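Alpha/beta hydrolase (Pseudomonas aeruginosa PAO1, PDB 4R1D) binds calcium and is probably a lipase effector of the H2 type VI secretion system, apparently inhibited by its partner Tli4. Local coordinates at residues Val253-Gly258 / Gln536-Asp541; Pro328-Arg333 / Gln363-Glu368; Leu339-Ala344 / Arg357-Asn362; Glu381-Tyr386 / Asp461-Thr466; Gly432-Arg437 / Thr529-Glu534. All blocks are in the same frame, centred on the assembly; numbering follows the deposited sequence. Where two conformers were deposited one is given.

Interaction 1: Val253-Gly258 / Gln536-Asp541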
# COMPACT_ATOMS: atom_id res chain seq x y z
N VAL A 253 16.91 -5.53 7.82
CA VAL A 253 17.47 -4.93 6.61
C VAL A 253 16.28 -4.32 5.89
O VAL A 253 15.33 -5.03 5.53
CB VAL A 253 18.19 -5.97 5.73
CG1 VAL A 253 18.65 -5.34 4.43
CG2 VAL A 253 19.37 -6.60 6.49
N THR A 254 16.30 -3.00 5.73
CA THR A 254 15.12 -2.31 5.23
C THR A 254 15.36 -1.60 3.91
O THR A 254 16.47 -1.16 3.62
CB THR A 254 14.60 -1.26 6.25
OG1 THR A 254 15.43 -0.09 6.21
CG2 THR A 254 14.61 -1.84 7.66
N HIS A 255 14.30 -1.48 3.13
CA HIS A 255 14.33 -0.66 1.91
C HIS A 255 13.34 0.49 2.04
O HIS A 255 12.18 0.30 2.43
CB HIS A 255 13.96 -1.52 0.71
CG HIS A 255 13.99 -0.79 -0.60
ND1 HIS A 255 15.15 -0.27 -1.15
CD2 HIS A 255 13.00 -0.52 -1.48
CE1 HIS A 255 14.86 0.29 -2.31
NE2 HIS A 255 13.57 0.15 -2.54
N SER A 256 13.79 1.70 1.73
CA SER A 256 12.84 2.80 1.56
C SER A 256 12.00 3.02 2.82
O SER A 256 12.52 3.05 3.93
CB SER A 256 11.95 2.49 0.34
OG SER A 256 11.05 3.55 0.04
N MET A 257 10.68 3.17 2.66
CA MET A 257 9.82 3.44 3.81
C MET A 257 9.81 2.31 4.84
O MET A 257 9.35 2.48 5.97
CB MET A 257 8.39 3.75 3.36
CG MET A 257 8.23 5.19 2.91
SD MET A 257 6.52 5.54 2.50
CE MET A 257 5.68 4.38 3.60
N GLY A 258 10.32 1.15 4.44
CA GLY A 258 10.48 0.06 5.39
C GLY A 258 11.36 0.48 6.55
O GLY A 258 11.32 -0.10 7.63
N GLN A 536 13.88 2.58 -6.63
CA GLN A 536 13.12 1.36 -6.65
C GLN A 536 14.05 0.16 -6.77
O GLN A 536 13.80 -0.89 -6.18
CB GLN A 536 12.17 1.35 -7.83
CG GLN A 536 11.38 0.07 -7.93
CD GLN A 536 10.40 -0.05 -6.80
OE1 GLN A 536 10.65 -0.72 -5.79
NE2 GLN A 536 9.26 0.62 -6.95
N GLU A 537 15.12 0.34 -7.54
CA GLU A 537 16.04 -0.74 -7.84
C GLU A 537 17.33 -0.66 -7.02
O GLU A 537 18.30 -1.31 -7.36
CB GLU A 537 16.40 -0.72 -9.33
CG GLU A 537 15.22 -0.91 -10.26
CD GLU A 537 14.58 -2.27 -10.12
OE1 GLU A 537 15.32 -3.25 -9.92
OE2 GLU A 537 13.34 -2.36 -10.18
N SER A 538 17.34 0.14 -5.95
CA SER A 538 18.60 0.39 -5.22
C SER A 538 19.32 -0.89 -4.77
O SER A 538 20.56 -0.96 -4.82
CB SER A 538 18.39 1.37 -4.05
OG SER A 538 17.55 0.83 -3.03
N TYR A 539 18.57 -1.90 -4.34
CA TYR A 539 19.21 -3.10 -3.81
C TYR A 539 19.77 -3.99 -4.90
O TYR A 539 20.37 -5.03 -4.63
CB TYR A 539 18.27 -3.89 -2.89
CG TYR A 539 18.41 -3.49 -1.44
CD1 TYR A 539 19.67 -3.48 -0.81
CD2 TYR A 539 17.31 -3.11 -0.69
CE1 TYR A 539 19.81 -3.13 0.50
CE2 TYR A 539 17.44 -2.73 0.64
CZ TYR A 539 18.70 -2.75 1.23
OH TYR A 539 18.83 -2.39 2.54
N ASN A 540 19.55 -3.59 -6.15
CA ASN A 540 20.22 -4.26 -7.27
C ASN A 540 21.56 -3.60 -7.67
O ASN A 540 22.21 -4.01 -8.63
CB ASN A 540 19.27 -4.37 -8.46
CG ASN A 540 18.11 -5.31 -8.18
OD1 ASN A 540 16.95 -4.98 -8.41
ND2 ASN A 540 18.44 -6.49 -7.67
N ASP A 541 21.97 -2.59 -6.91
CA ASP A 541 23.25 -1.92 -7.14
C ASP A 541 24.28 -2.49 -6.18
O ASP A 541 23.99 -2.69 -5.00
CB ASP A 541 23.10 -0.40 -6.92
CG ASP A 541 24.40 0.36 -7.21
OD1 ASP A 541 25.31 0.35 -6.36
OD2 ASP A 541 24.48 0.99 -8.28
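The phenol of Tyr539 points at the end of strand 250-255, where its OH donates to Thr254 O over 2.9 Å. The contact lies at a strand-turn-helix bend with the geometry of the nucleophile elbow of the alpha/beta hydrolase fold. The donor stands 47° out of the carbonyl plane, so this bond does not follow a lone pair, yet the oxygen sits at the edge of the tyrosine ring. Val253 presses on the same end of the phenol: CG1 lies 3.5 Å from Tyr539 OH, a position it reaches by standing opposite the backbone N (chi1 175°). His255 passes alongside in the reverse direction. Its CB meets the ring edge in plane, 3.7 Å from Tyr539 CE2, and the two rings touch rim to rim with centroids 5.5 Å apart, neither covering the face of the other.

Further out, Ala544 and Ala548 of helix 542-556 and Val147 of helix 141-155 hem in the phenol, and Thr254 OG1 is hydrogen-bonded to His279 ND1. Tyr539 itself belongs to a short 3-10 segment, 538-540, just before helix 542-556.

The evidence for the elbow is in the backbone: Ser256 has a positive phi of 58°, a type II' turn spans His255 to Gly258, and helix 258-267 starts at the turn's last residue, Gly258. Ser256 OG is hydrogen-bonded to His535 NE2, consistent with the Ser-His pair of such hydrolases. The turn is closed by Gly258 N donating to His255 O at 2.9 Å.

Interaction 2: Pro328-Arg333 / Gln363-Glu368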
# COMPACT_ATOMS: atom_id res chain seq x y z
N PRO A 328 7.02 15.32 3.52
CA PRO A 328 8.09 15.92 4.33
C PRO A 328 7.62 16.30 5.74
O PRO A 328 6.53 16.84 5.92
CB PRO A 328 8.48 17.17 3.52
CG PRO A 328 8.24 16.76 2.09
CD PRO A 328 6.95 15.89 2.16
N SER A 329 8.46 16.02 6.74
CA SER A 329 8.16 16.37 8.12
C SER A 329 8.51 17.84 8.38
O SER A 329 8.95 18.54 7.47
CB SER A 329 8.99 15.50 9.05
OG SER A 329 10.37 15.79 8.89
N ALA A 330 8.31 18.30 9.61
CA ALA A 330 8.74 19.66 9.96
C ALA A 330 10.26 19.80 9.95
O ALA A 330 10.79 20.90 9.77
CB ALA A 330 8.18 20.07 11.34
N GLU A 331 10.96 18.69 10.15
CA GLU A 331 12.42 18.67 10.25
C GLU A 331 13.12 18.44 8.91
O GLU A 331 14.34 18.55 8.79
CB GLU A 331 12.87 17.60 11.24
CG GLU A 331 12.50 17.87 12.70
CD GLU A 331 11.05 17.57 13.02
OE1 GLU A 331 10.47 16.63 12.42
OE2 GLU A 331 10.47 18.27 13.88
N TYR A 332 12.33 18.09 7.91
CA TYR A 332 12.84 17.84 6.57
C TYR A 332 13.64 19.04 6.09
O TYR A 332 13.18 20.17 6.23
CB TYR A 332 11.62 17.64 5.67
CG TYR A 332 11.84 17.41 4.21
CD1 TYR A 332 12.05 16.12 3.72
CD2 TYR A 332 11.76 18.45 3.29
CE1 TYR A 332 12.18 15.90 2.36
CE2 TYR A 332 11.89 18.24 1.94
CZ TYR A 332 12.11 16.96 1.48
OH TYR A 332 12.25 16.72 0.13
N ARG A 333 14.82 18.81 5.53
CA ARG A 333 15.62 19.91 4.97
C ARG A 333 15.96 20.92 6.07
O ARG A 333 16.07 22.13 5.82
CB ARG A 333 14.86 20.56 3.81
CG ARG A 333 15.70 21.36 2.82
CD ARG A 333 14.94 21.56 1.52
NE ARG A 333 15.63 22.45 0.59
CZ ARG A 333 15.30 22.60 -0.68
NH1 ARG A 333 14.30 21.88 -1.21
NH2 ARG A 333 15.97 23.46 -1.43
N GLN A 363 8.22 26.53 9.13
CA GLN A 363 8.49 25.17 9.57
C GLN A 363 7.26 24.36 9.94
O GLN A 363 7.34 23.48 10.80
CB GLN A 363 9.48 25.18 10.73
CG GLN A 363 10.79 25.89 10.42
CD GLN A 363 11.67 25.99 11.63
OE1 GLN A 363 11.92 27.08 12.15
NE2 GLN A 363 12.15 24.85 12.11
N ASP A 364 6.14 24.64 9.29
CA ASP A 364 4.93 23.85 9.52
C ASP A 364 4.28 23.46 8.20
O ASP A 364 3.31 24.09 7.78
CB ASP A 364 3.93 24.62 10.39
CG ASP A 364 2.76 23.76 10.84
OD1 ASP A 364 2.57 22.66 10.28
OD2 ASP A 364 2.01 24.19 11.74
N PRO A 365 4.80 22.42 7.56
CA PRO A 365 4.27 21.98 6.27
C PRO A 365 2.84 21.48 6.41
O PRO A 365 2.08 21.56 5.45
CB PRO A 365 5.21 20.83 5.86
CG PRO A 365 5.79 20.33 7.14
CD PRO A 365 5.89 21.55 8.04
N TYR A 366 2.49 20.98 7.60
CA TYR A 366 1.15 20.44 7.80
C TYR A 366 0.07 21.49 7.59
O TYR A 366 -0.90 21.25 6.86
CB TYR A 366 1.03 19.78 9.19
CG TYR A 366 2.19 18.85 9.45
CD1 TYR A 366 2.24 17.58 8.88
CD2 TYR A 366 3.27 19.25 10.24
CE1 TYR A 366 3.33 16.74 9.10
CE2 TYR A 366 4.35 18.42 10.47
CZ TYR A 366 4.37 17.17 9.89
OH TYR A 366 5.45 16.35 10.13
N GLU A 367 0.24 22.66 8.20
CA GLU A 367 -0.74 23.73 8.06
C GLU A 367 -0.49 24.59 6.82
O GLU A 367 -1.43 25.01 6.14
CB GLU A 367 -0.75 24.63 9.30
CG GLU A 367 -1.05 23.91 10.61
CD GLU A 367 -2.47 23.38 10.68
OE1 GLU A 367 -3.38 24.00 10.09
OE2 GLU A 367 -2.68 22.33 11.34
N GLU A 368 0.78 24.84 6.53
CA GLU A 368 1.14 25.72 5.42
C GLU A 368 0.89 25.13 4.04
O GLU A 368 0.59 25.85 3.09
CB GLU A 368 2.60 26.16 5.54
CG GLU A 368 2.90 26.93 6.81
CD GLU A 368 4.28 27.52 6.76
OE1 GLU A 368 4.58 28.22 5.77
OE2 GLU A 368 5.08 27.26 7.68
O HOH W 1 7.63 16.83 12.15
O HOH W 2 11.97 22.19 11.81
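Pro365 and Tyr366, in the first turn of helix 365-370, pack on the irregular backbone at Ser329 and Ala330. The van der Waals contacts come first: Pro365 CG lies 3.6 Å from Ser329 O, and its CD faces Ala330 CA. Ala330 CB rests 3.6 Å from Gln363 O. Tyr366 brings its hydroxyl to 3.4 Å from Ser329 CA, having its CG opposite the carbonyl carbon (chi1 -48°), while Pro365 CG lies over one ring face toward the rim.

Water carries the polar contacts across. Water 1, in plane at the edge of the Tyr366 ring, is 3.0 Å from Tyr366 OH; it accepts from Ala330 N and donates to Glu331 OE1. Water 2 donates to Ala330 O and accepts from Gln363 NE2. Tyr366 OH is also hydrogen-bonded to His415 ND1 of helix 400-421.

Within the helix segment, Asp364 is the N-cap, its OD1 accepting from Glu367 N at 3.1 Å; separately, Glu368 OE2 accepts from Asp364 N.

The joint is therefore part dry and part water-mediated: carbons meet carbonyl and hydroxyl oxygens directly, while the backbone N-H and C=O of Ala330 each bind a water that bridges to the helix segment.

Interaction 3: Leu339-Ala344 / Arg357-Asn362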
# COMPACT_ATOMS: atom_id res chain seq x y z
N LEU A 339 9.06 24.17 -1.41
CA LEU A 339 8.01 24.43 -2.38
C LEU A 339 8.11 25.90 -2.74
O LEU A 339 7.86 26.75 -1.89
CB LEU A 339 6.63 24.14 -1.79
CG LEU A 339 5.42 24.52 -2.66
CD1 LEU A 339 5.39 23.71 -3.95
CD2 LEU A 339 4.11 24.34 -1.90
N PHE A 340 8.47 26.17 -3.98
CA PHE A 340 8.81 27.54 -4.39
C PHE A 340 7.87 28.07 -5.47
O PHE A 340 7.65 27.43 -6.49
CB PHE A 340 10.25 27.59 -4.91
CG PHE A 340 11.26 27.05 -3.94
CD1 PHE A 340 11.77 27.84 -2.93
CD2 PHE A 340 11.70 25.74 -4.05
CE1 PHE A 340 12.71 27.35 -2.04
CE2 PHE A 340 12.63 25.23 -3.17
CZ PHE A 340 13.14 26.03 -2.16
N LEU A 341 7.34 29.27 -5.24
CA LEU A 341 6.53 29.94 -6.23
C LEU A 341 7.39 31.02 -6.87
O LEU A 341 7.78 31.98 -6.20
CB LEU A 341 5.31 30.57 -5.56
CG LEU A 341 4.05 29.72 -5.34
CD1 LEU A 341 4.33 28.25 -5.04
CD2 LEU A 341 3.16 30.34 -4.27
N CYS A 342 7.71 30.86 -8.16
CA CYS A 342 8.67 31.72 -8.84
C CYS A 342 8.06 32.40 -10.05
O CYS A 342 7.05 31.94 -10.59
CB CYS A 342 9.87 30.90 -9.32
SG CYS A 342 10.77 30.04 -8.02
N ASP A 343 8.67 33.50 -10.49
CA ASP A 343 8.22 34.18 -11.69
C ASP A 343 8.90 33.58 -12.93
O ASP A 343 9.70 32.64 -12.82
CB ASP A 343 8.46 35.69 -11.60
CG ASP A 343 9.94 36.07 -11.50
OD1 ASP A 343 10.81 35.29 -11.94
OD2 ASP A 343 10.23 37.17 -10.99
N ALA A 344 8.59 34.14 -14.10
CA ALA A 344 9.13 33.65 -15.37
C ALA A 344 10.66 33.63 -15.42
O ALA A 344 11.24 32.83 -16.15
CB ALA A 344 8.57 34.48 -16.53
N ARG A 357 7.83 33.56 -1.24
CA ARG A 357 6.83 32.49 -1.33
C ARG A 357 7.56 31.16 -1.50
O ARG A 357 7.55 30.54 -2.58
CB ARG A 357 5.86 32.78 -2.46
CG ARG A 357 5.21 34.16 -2.31
CD ARG A 357 3.97 34.33 -3.16
NE ARG A 357 2.86 33.48 -2.72
CZ ARG A 357 1.67 33.46 -3.31
NH1 ARG A 357 1.42 34.25 -4.34
NH2 ARG A 357 0.72 32.65 -2.85
N ALA A 358 8.22 30.77 -0.41
CA ALA A 358 9.01 29.56 -0.30
C ALA A 358 8.49 28.83 0.93
O ALA A 358 8.65 29.31 2.06
CB ALA A 358 10.47 29.93 -0.10
N TYR A 359 7.84 27.69 0.73
CA TYR A 359 7.11 27.02 1.79
C TYR A 359 7.75 25.69 2.17
O TYR A 359 8.34 25.04 1.31
CB TYR A 359 5.66 26.81 1.34
CG TYR A 359 4.99 28.09 0.91
CD1 TYR A 359 5.07 28.54 -0.41
CD2 TYR A 359 4.28 28.88 1.82
CE1 TYR A 359 4.46 29.74 -0.81
CE2 TYR A 359 3.67 30.07 1.42
CZ TYR A 359 3.76 30.49 0.10
OH TYR A 359 3.16 31.68 -0.29
N PRO A 360 7.67 25.29 3.45
CA PRO A 360 7.07 26.06 4.56
C PRO A 360 7.86 27.33 4.84
O PRO A 360 9.09 27.35 4.68
CB PRO A 360 7.20 25.13 5.77
CG PRO A 360 7.45 23.77 5.20
CD PRO A 360 8.17 23.99 3.91
N GLN A 361 7.16 28.38 5.26
CA GLN A 361 7.78 29.65 5.63
C GLN A 361 8.11 29.65 7.11
O GLN A 361 9.07 30.30 7.54
CB GLN A 361 6.81 30.80 5.34
CG GLN A 361 6.43 31.00 3.89
CD GLN A 361 5.50 32.19 3.71
OE1 GLN A 361 5.75 33.09 2.90
NE2 GLN A 361 4.42 32.20 4.47
N ASN A 362 7.32 28.91 7.89
CA ASN A 362 7.56 28.84 9.33
C ASN A 362 7.58 27.42 9.88
O ASN A 362 7.05 27.13 10.95
CB ASN A 362 6.56 29.70 10.12
CG ASN A 362 6.93 29.83 11.58
OD1 ASN A 362 8.12 29.93 11.93
ND2 ASN A 362 5.93 29.81 12.46
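Arg357 lies across Leu341 at the edge of a small mixed sheet. Its CB sits 3.8 Å from Leu341 CB. The chain then leaves opposite the carbonyl carbon and bends at chi3 (67°), which brings the charged end back over the leucine. NE comes 3.5 Å from Leu341 CD2, and that methyl lies over one face of the guanidinium, toward its rim. In the guanidinium plane, NE donates almost straight (175°) to Tyr359 OH at 3.0 Å. At the tip, NH2 forms a salt bridge with Glu453. Leu341 CD2 also reaches Tyr359 CE1 at 3.7 Å, so one methyl fills the angle between arginine and phenol.

The backbones run antiparallel. Leu339 and Tyr359 form a hydrogen-bonded pair, with Tyr359 N to Leu339 O at 2.8 Å, and Leu341 N continues the ladder to Arg357 O at 3.0 Å. Between them Phe340 and Ala358 are a non-hydrogen-bonded pair whose side chains meet on the opposite face, Phe340 CD1 being 3.8 Å from Ala358 CB.

Strand 358-359 is an outer strand of this sheet, and strand 339-342 bonds onward to strand 443-446. Tyr359 stacks on Tyr376 and touches Ile369 of helix 365-370; the peptide before Pro360 is cis, and Pro360 packs on Pro365 and Glu368 of that helix.

Interaction 4: Glu381-Tyr386 / Asp461-Thr466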
# COMPACT_ATOMS: atom_id res chain seq x y z
N GLU A 381 -8.75 23.11 -3.49
CA GLU A 381 -10.19 22.96 -3.53
C GLU A 381 -10.64 22.19 -4.78
O GLU A 381 -11.57 21.38 -4.73
CB GLU A 381 -10.86 24.34 -3.48
CG GLU A 381 -12.32 24.28 -3.08
CD GLU A 381 -12.51 23.69 -1.69
OE1 GLU A 381 -12.12 24.36 -0.71
OE2 GLU A 381 -13.02 22.56 -1.59
N GLN A 382 -9.98 22.45 -5.90
CA GLN A 382 -10.35 21.79 -7.15
C GLN A 382 -10.25 20.27 -7.04
O GLN A 382 -10.85 19.56 -7.84
CB GLN A 382 -9.46 22.26 -8.30
CG GLN A 382 -7.98 21.94 -8.10
CD GLN A 382 -7.19 21.97 -9.39
OE1 GLN A 382 -6.90 23.03 -9.94
NE2 GLN A 382 -6.85 20.79 -9.89
N ASN A 383 -9.49 19.79 -6.05
CA ASN A 383 -9.24 18.35 -5.93
C ASN A 383 -9.96 17.69 -4.76
O ASN A 383 -9.77 16.49 -4.49
CB ASN A 383 -7.73 18.06 -5.86
CG ASN A 383 -7.02 18.27 -7.19
OD1 ASN A 383 -7.68 18.44 -8.23
ND2 ASN A 383 -5.69 18.24 -7.18
N SER A 384 -10.78 18.46 -4.05
CA SER A 384 -11.57 17.93 -2.94
C SER A 384 -12.49 16.80 -3.38
O SER A 384 -12.76 15.88 -2.60
CB SER A 384 -12.41 19.04 -2.30
OG SER A 384 -11.62 20.15 -1.91
N GLN A 385 -12.95 16.88 -4.63
CA GLN A 385 -13.90 15.92 -5.19
C GLN A 385 -13.32 14.51 -5.18
O GLN A 385 -14.05 13.53 -5.20
CB GLN A 385 -14.25 16.30 -6.62
CG GLN A 385 -13.03 16.44 -7.53
CD GLN A 385 -13.40 16.83 -8.96
OE1 GLN A 385 -14.35 16.30 -9.53
NE2 GLN A 385 -12.65 17.76 -9.53
N TYR A 386 -11.99 14.42 -5.14
CA TYR A 386 -11.32 13.12 -5.20
C TYR A 386 -11.15 12.45 -3.84
O TYR A 386 -10.83 11.26 -3.76
CB TYR A 386 -9.98 13.26 -5.92
CG TYR A 386 -10.12 13.74 -7.34
CD1 TYR A 386 -10.72 12.94 -8.31
CD2 TYR A 386 -9.65 14.99 -7.74
CE1 TYR A 386 -10.84 13.35 -9.61
CE2 TYR A 386 -9.77 15.42 -9.06
CZ TYR A 386 -10.37 14.60 -9.99
OH TYR A 386 -10.51 14.99 -11.31
N ASP A 461 -6.23 23.70 -12.65
CA ASP A 461 -5.11 23.21 -13.44
C ASP A 461 -5.55 22.02 -14.29
O ASP A 461 -6.74 21.67 -14.30
CB ASP A 461 -3.91 22.89 -12.54
CG ASP A 461 -4.16 21.69 -11.63
OD1 ASP A 461 -5.02 20.85 -11.96
OD2 ASP A 461 -3.48 21.58 -10.59
N ASP A 462 -4.62 21.42 -15.01
CA ASP A 462 -4.95 20.28 -15.87
C ASP A 462 -4.67 18.95 -15.17
O ASP A 462 -4.63 17.90 -15.81
CB ASP A 462 -4.18 20.35 -17.19
CG ASP A 462 -2.70 20.07 -17.01
OD1 ASP A 462 -2.20 20.11 -15.86
OD2 ASP A 462 -2.03 19.82 -18.03
N GLU A 463 -4.45 19.02 -13.86
CA GLU A 463 -4.15 17.85 -13.04
C GLU A 463 -2.87 17.14 -13.46
O GLU A 463 -2.61 16.02 -13.02
CB GLU A 463 -5.34 16.87 -13.02
CG GLU A 463 -6.53 17.42 -12.24
CD GLU A 463 -7.64 16.41 -12.00
OE1 GLU A 463 -7.34 15.20 -11.89
OE2 GLU A 463 -8.81 16.83 -11.90
N ASN A 464 -2.07 17.82 -14.29
CA ASN A 464 -0.81 17.26 -14.77
C ASN A 464 0.35 18.27 -14.70
O ASN A 464 1.43 18.02 -15.23
CB ASN A 464 -0.96 16.71 -16.21
CG ASN A 464 -1.67 15.35 -16.27
OD1 ASN A 464 -2.61 15.16 -17.04
ND2 ASN A 464 -1.20 14.39 -15.47
N GLY A 465 0.14 19.40 -14.03
CA GLY A 465 1.24 20.28 -13.71
C GLY A 465 1.12 21.72 -14.20
O GLY A 465 2.01 22.52 -13.94
N THR A 466 0.04 22.05 -14.90
CA THR A 466 -0.09 23.43 -15.38
C THR A 466 -1.48 24.03 -15.30
O THR A 466 -2.49 23.34 -15.45
CB THR A 466 0.47 23.59 -16.82
OG1 THR A 466 0.72 24.98 -17.09
CG2 THR A 466 -0.50 23.02 -17.85
O HOH W 3 -9.63 19.03 -10.66
O HOH W 4 -3.61 19.25 -9.34
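Tyr386 offers the edge of its ring to Glu463: OE2 lies near the ring plane, and the carboxylate is turned 81° against it. Gln385 CG covers one ring face toward the rim, and Asn383 OD1 lies in plane at the edge. Tyr386 OH donates to the syn lone pair of Glu463 OE2 over a short 2.6 Å.

The second pair of flat groups, the Gln382 amide and the Asp461 carboxylate, have their planes 72° apart, the side chains crossing at about a right angle. Gln382 CG lies between the backbone N and the carbonyl carbon (chi1 61°), and the extended chain beyond it delivers the amide to Asp461. There it is gripped at both ends: OE1 accepts from Asp461 N at 2.9 Å, while NE2 donates to Asp461 OD1 at 2.8 Å and to Asn383 OD1 at 3.0 Å. These bonds fix the rotation of the amide.

Asp461 OD1 has a second donor, Glu463 N at 2.7 Å, which closes an Asx turn and arrives from the opposite face of the carboxylate. Water 4 joins Asn383 ND2 to Asp461 OD2, and water 3 lies 2.7 Å from Glu463 OE2.

Both acids have further partners, Arg295 for Asp461 OD2 and Gly311 N, near the start of helix 310-317, for Glu463 OE1. With so many donors around them the carboxylates are probably ionised, so the two surface loops are linked by charge-assisted hydrogen bonds with little apolar contact.

Interaction 5: Gly432-Arg437 / Thr529-Glu534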
# COMPACT_ATOMS: atom_id res chain seq x y z
N GLY A 432 21.05 7.08 -1.89
CA GLY A 432 21.48 7.63 -3.17
C GLY A 432 21.46 9.14 -3.14
O GLY A 432 20.42 9.76 -2.87
N ALA A 433 22.61 9.74 -3.40
CA ALA A 433 22.75 11.18 -3.38
C ALA A 433 23.44 11.61 -4.66
O ALA A 433 24.66 11.69 -4.72
CB ALA A 433 23.56 11.61 -2.19
N ASP A 434 22.65 11.87 -5.69
CA ASP A 434 23.22 12.12 -7.01
C ASP A 434 22.52 13.28 -7.66
O ASP A 434 21.29 13.31 -7.76
CB ASP A 434 23.10 10.88 -7.88
CG ASP A 434 24.04 10.92 -9.07
OD1 ASP A 434 23.78 11.69 -10.02
OD2 ASP A 434 25.05 10.19 -9.06
N ASP A 435 23.30 14.25 -8.12
CA ASP A 435 22.73 15.45 -8.71
C ASP A 435 22.21 15.24 -10.14
O ASP A 435 21.61 16.14 -10.70
CB ASP A 435 23.73 16.60 -8.65
CG ASP A 435 23.74 17.28 -7.29
OD1 ASP A 435 22.64 17.58 -6.77
OD2 ASP A 435 24.83 17.50 -6.73
N SER A 436 22.41 14.04 -10.70
CA SER A 436 21.80 13.73 -11.99
C SER A 436 20.39 13.14 -11.84
O SER A 436 19.77 12.72 -12.82
CB SER A 436 22.69 12.80 -12.83
OG SER A 436 22.62 11.46 -12.35
N ARG A 437 19.88 13.12 -10.62
CA ARG A 437 18.51 12.66 -10.39
C ARG A 437 17.80 13.73 -9.58
O ARG A 437 17.92 13.76 -8.36
CB ARG A 437 18.52 11.33 -9.64
CG ARG A 437 19.34 10.27 -10.34
CD ARG A 437 19.10 8.91 -9.74
NE ARG A 437 19.92 7.85 -10.35
CZ ARG A 437 19.53 7.11 -11.38
NH1 ARG A 437 18.35 7.30 -11.96
NH2 ARG A 437 20.34 6.17 -11.85
N THR A 529 32.18 5.55 -7.73
CA THR A 529 32.29 6.44 -8.89
C THR A 529 31.16 6.30 -9.91
O THR A 529 31.02 7.17 -10.77
CB THR A 529 33.63 6.26 -9.63
OG1 THR A 529 33.65 4.97 -10.26
CG2 THR A 529 34.79 6.39 -8.67
N LYS A 530 30.38 5.23 -9.84
CA LYS A 530 29.25 5.07 -10.74
C LYS A 530 28.15 6.07 -10.39
O LYS A 530 28.03 6.50 -9.25
CB LYS A 530 28.68 3.65 -10.66
CG LYS A 530 29.65 2.56 -11.07
CD LYS A 530 30.08 2.72 -12.53
CE LYS A 530 30.89 1.51 -12.99
NZ LYS A 530 32.08 1.28 -12.13
N ARG A 531 27.32 6.41 -11.38
CA ARG A 531 26.16 7.27 -11.13
C ARG A 531 25.34 6.64 -9.99
O ARG A 531 25.21 5.42 -9.92
CB ARG A 531 25.29 7.34 -12.39
CG ARG A 531 24.04 8.23 -12.27
CD ARG A 531 23.10 8.01 -13.46
NE ARG A 531 22.05 9.01 -13.52
CZ ARG A 531 20.90 8.87 -14.18
NH1 ARG A 531 20.65 7.74 -14.84
NH2 ARG A 531 20.00 9.84 -14.18
N GLY A 532 24.80 7.48 -9.11
CA GLY A 532 23.98 6.99 -8.00
C GLY A 532 22.80 6.20 -8.52
O GLY A 532 22.28 6.48 -9.60
N TYR A 533 22.37 5.21 -7.75
CA TYR A 533 21.30 4.31 -8.18
C TYR A 533 19.93 4.96 -8.05
O TYR A 533 19.77 5.99 -7.40
CB TYR A 533 21.36 3.00 -7.38
CG TYR A 533 21.67 3.20 -5.91
CD1 TYR A 533 20.71 3.69 -5.03
CD2 TYR A 533 22.93 2.89 -5.41
CE1 TYR A 533 21.00 3.87 -3.68
CE2 TYR A 533 23.23 3.07 -4.06
CZ TYR A 533 22.26 3.57 -3.20
OH TYR A 533 22.56 3.75 -1.87
N GLU A 534 18.95 4.34 -8.70
CA GLU A 534 17.56 4.76 -8.62
C GLU A 534 16.90 4.06 -7.44
O GLU A 534 17.25 2.94 -7.10
CB GLU A 534 16.85 4.41 -9.94
CG GLU A 534 15.37 4.78 -10.02
CD GLU A 534 14.47 3.72 -9.41
OE1 GLU A 534 14.78 2.52 -9.55
OE2 GLU A 534 13.45 4.10 -8.79
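Two irregular segments come within 5.3 Å of each other at the CA atoms of Asp434 and Gly532, just where a type I turn from Asp434 to Arg437 begins. Asp434 reaches across by placing CG opposite the backbone N (chi1 -162°), and its OD2 accepts from Gly532 N at 2.7 Å, above the carboxylate plane. OD2 has another donor in Ser521 N. OD1 serves its own turn: Ser436 N uses its anti lone pair, and Ser436 OG donates at 2.6 Å from above the plane.

The same serine is held by Arg531, whose extended chain brings the guanidinium side-on. NE donates to Ser436 OG at 2.8 Å and NH2 to Ser436 O at 3.2 Å, both acceptors lying in the guanidinium plane. Arg437 answers from the other segment, its NE (2.8 Å) and NH2 (3.0 Å) both donating to Gly532 O.

With these grips in place the two guanidinium groups lie flat on one another, centres 3.6 Å apart and planes 19° from parallel. The in-plane bonds, with a salt bridge from Arg437 NH1 to Glu498, probably offset the like charges. Glu534 CB packs over the opposite face of Arg437, near NH1. At the far end Tyr533 CE1 lies against Gly432, while its OH is hydrogen-bonded to His519.

The arrangement is an Asx turn within a type I turn; Arg531 reaches in to hold Ser436 and Arg437 reaches out to Gly532 O. It ties the loop following strand 427-432, of the parallel hydrolase sheet, to the loop leading into helix 542-556.

Overall arrangement
Starting from the N terminus, strand 250-255 opens interaction 1, which closes only at 536-541, so the other four contacts all nest within its loop. Interaction 2 sets the loop 328-333 against helix 365-370, enclosing the antiparallel strand pair of interaction 3, whose own loop spans 12 residues; the two touch where Glu368 probably bonds to Gln361 N and Asn362 N. Interaction 4, joining two surface loops, opens after interaction 2 has closed and crosses interaction 5, because 432-437 falls inside its loop while 529-534 lies beyond it. Interactions 1 and 5 meet through Tyr533 and join the parallel core sheet to the loop before helix 542-556; interaction 3 pairs strands of the mixed sheet.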